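Local structure of tryptophan halogenase (Shewanella frigidimarina, 2PYX) at residues A[311-314]-A[315-319]. The protein is thought to be a flavin-dependent tryptophan halogenase, binding FAD and probably halogenating tryptophan. Residues are numbered along the deposited sequence; the frame is centred on the assembly and turned at random.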
ATOM      1  N   LYS A 311      -2.701  -9.226  25.368  1.00 13.89           N
ATOM      2  CA  LYS A 311      -1.600 -10.005  25.950  1.00 14.36           C
ATOM      3  C   LYS A 311      -0.593 -10.435  24.889  1.00 14.86           C
ATOM      4  O   LYS A 311       0.612 -10.317  25.064  1.00 15.53           O
ATOM      5  CB  LYS A 311      -2.102 -11.211  26.737  1.00 16.85           C
ATOM      6  CG  LYS A 311      -1.002 -12.025  27.446  1.00 26.19           C
ATOM      7  CD  LYS A 311      -0.232 -11.209  28.474  1.00 36.76           C
ATOM      8  CE  LYS A 311       0.713 -12.114  29.285  1.00 32.93           C
ATOM      9  NZ  LYS A 311       1.577 -11.336  30.240  1.00 47.01           N
ATOM     10  N   THR A 312      -1.099 -10.920  23.767  1.00 13.78           N
ATOM     11  CA  THR A 312      -0.274 -11.260  22.644  1.00 12.91           C
ATOM     12  C   THR A 312       0.548 -10.074  22.159  1.00 14.24           C
ATOM     13  O   THR A 312       1.740 -10.229  21.882  1.00 13.75           O
ATOM     14  CB  THR A 312      -1.186 -11.838  21.506  1.00 12.87           C
ATOM     15  OG1 THR A 312      -1.863 -12.993  22.011  1.00 15.89           O
ATOM     16  CG2 THR A 312      -0.377 -12.239  20.299  1.00 16.30           C
ATOM     17  N   LEU A 313      -0.064  -8.899  22.046  1.00 12.76           N
ATOM     18  CA  LEU A 313       0.691  -7.704  21.604  1.00 12.88           C
ATOM     19  C   LEU A 313       1.813  -7.428  22.599  1.00 13.42           C
ATOM     20  O   LEU A 313       2.975  -7.153  22.230  1.00 12.71           O
ATOM     21  CB  LEU A 313      -0.198  -6.463  21.506  1.00 12.92           C
ATOM     22  CG  LEU A 313       0.478  -5.140  21.128  1.00 12.39           C
ATOM     23  CD1 LEU A 313       1.260  -5.252  19.820  1.00 13.47           C
ATOM     24  CD2 LEU A 313      -0.491  -4.017  21.120  1.00 16.47           C
ATOM     25  N   PHE A 314       1.452  -7.478  23.870  1.00 14.69           N
ATOM     26  CA  PHE A 314       2.439  -7.117  24.902  1.00 15.21           C
ATOM     27  C   PHE A 314       3.574  -8.134  24.951  1.00 14.25           C
ATOM     28  O   PHE A 314       4.722  -7.754  25.210  1.00 16.10           O
ATOM     29  CB  PHE A 314       1.769  -6.950  26.279  1.00 17.11           C
ATOM     30  CG  PHE A 314       0.925  -5.722  26.420  1.00 16.85           C
ATOM     31  CD1 PHE A 314       0.837  -4.761  25.416  1.00 20.86           C
ATOM     32  CD2 PHE A 314       0.198  -5.497  27.585  1.00 20.93           C
ATOM     33  CE1 PHE A 314       0.051  -3.629  25.563  1.00 20.63           C
ATOM     34  CE2 PHE A 314      -0.570  -4.357  27.732  1.00 20.45           C
ATOM     35  CZ  PHE A 314      -0.639  -3.419  26.738  1.00 19.49           C
ATOM     36  N   ASN A 315       3.280  -9.406  24.735  1.00 12.91           N
ATOM     37  CA  ASN A 315       4.307 -10.432  24.622  1.00 15.86           C
ATOM     38  C   ASN A 315       5.280 -10.106  23.504  1.00 17.94           C
ATOM     39  O   ASN A 315       6.496 -10.236  23.649  1.00 18.45           O
ATOM     40  CB  ASN A 315       3.723 -11.823  24.441  1.00 16.41           C
ATOM     41  CG  ASN A 315       3.021 -12.346  25.683  1.00 24.44           C
ATOM     42  OD1 ASN A 315       3.198 -11.815  26.779  1.00 25.63           O
ATOM     43  ND2 ASN A 315       2.205 -13.386  25.506  1.00 25.11           N
ATOM     44  N   TYR A 316       4.756  -9.693  22.348  1.00 15.09           N
ATOM     45  CA  TYR A 316       5.623  -9.341  21.215  1.00 14.04           C
ATOM     46  C   TYR A 316       6.543  -8.180  21.571  1.00 17.01           C
ATOM     47  O   TYR A 316       7.709  -8.145  21.129  1.00 17.55           O
ATOM     48  CB  TYR A 316       4.749  -8.990  19.986  1.00 14.05           C
ATOM     49  CG  TYR A 316       5.517  -8.436  18.800  1.00 10.84           C
ATOM     50  CD1 TYR A 316       6.017  -9.268  17.805  1.00 13.60           C
ATOM     51  CD2 TYR A 316       5.741  -7.074  18.678  1.00 11.08           C
ATOM     52  CE1 TYR A 316       6.704  -8.749  16.726  1.00 11.70           C
ATOM     53  CE2 TYR A 316       6.447  -6.544  17.581  1.00 13.90           C
ATOM     54  CZ  TYR A 316       6.943  -7.408  16.639  1.00 11.54           C
ATOM     55  OH  TYR A 316       7.648  -6.934  15.536  1.00 13.55           O
ATOM     56  N   LEU A 317       6.013  -7.220  22.328  1.00 17.03           N
ATOM     57  CA  LEU A 317       6.781  -6.040  22.760  1.00 19.27           C
ATOM     58  C   LEU A 317       7.764  -6.376  23.877  1.00 21.05           C
ATOM     59  O   LEU A 317       8.670  -5.593  24.129  1.00 25.53           O
ATOM     60  CB  LEU A 317       5.854  -4.923  23.235  1.00 20.00           C
ATOM     61  CG  LEU A 317       4.894  -4.306  22.187  1.00 20.86           C
ATOM     62  CD1 LEU A 317       3.874  -3.370  22.841  1.00 22.69           C
ATOM     63  CD2 LEU A 317       5.651  -3.607  21.063  1.00 21.26           C
ATOM     64  N   GLY A 318       7.576  -7.511  24.539  1.00 21.17           N
ATOM     65  CA  GLY A 318       8.472  -7.927  25.618  1.00 23.79           C
ATOM     66  C   GLY A 318       8.199  -7.178  26.909  1.00 27.32           C
ATOM     67  O   GLY A 318       9.126  -6.953  27.703  1.00 28.93           O
ATOM     68  N   VAL A 319       6.948  -6.784  27.137  1.00 28.60           N
ATOM     69  CA  VAL A 319       6.585  -6.015  28.322  1.00 30.57           C
ATOM     70  C   VAL A 319       5.548  -6.750  29.154  1.00 31.57           C
ATOM     71  O   VAL A 319       4.682  -7.432  28.632  1.00 32.08           O
ATOM     72  CB  VAL A 319       6.079  -4.585  27.980  1.00 29.68           C
ATOM     73  CG1 VAL A 319       7.130  -3.839  27.185  1.00 34.31           C
ATOM     74  CG2 VAL A 319       4.752  -4.599  27.206  1.00 30.14           C
TER
HETATM   75  O   HOH W   1       3.078  -9.638  28.435  1.00 44.38           O
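Phe314 and Val319 meet where helix 306-317 ends, the valine methyl CG2 lying against the base of the phenylalanine side chain, 3.9 Å from CB. Phe314 has its CG turned anti to its own carbonyl carbon (chi1 -72°), which carries the ring off the helix beside both Val319 CG2 and Leu317 CD1, each meeting it obliquely. The latter methyl is shared: it also lies 4.2 Å from Leu313 CG, so one leucine tip bridges two successive side chains of the preceding turn. In the backbone, Phe314 O takes two donors, Val319 N in a nearly straight bond of 3.1 Å and Gly318 N in a weak, strongly bent one. On the exposed flank, Lys311 bends at chi2 (61°) and runs past the Asn315 amide, its CE 3.5 Å from OD1. Lysine and amide are joined through a water that accepts from Lys311 NZ and donates to Asn315 OD1 and to Val319 O, each of the latter at 2.7 Å, tying the helix flank to the chain leaving it. Leu313 and Leu317 pack on Val295 of strand 292-299, the Phe314 ring lies against Leu327 and Pro329, and Tyr316 OH is hydrogen-bonded to Asp286 OD2. With Gly318 at positive phi, Val319 N bonded to Phe314 O and Gly318 N to Asn315 O at 3.1 Å, this is a Schellman motif closing a helix packed across a beta-sheet.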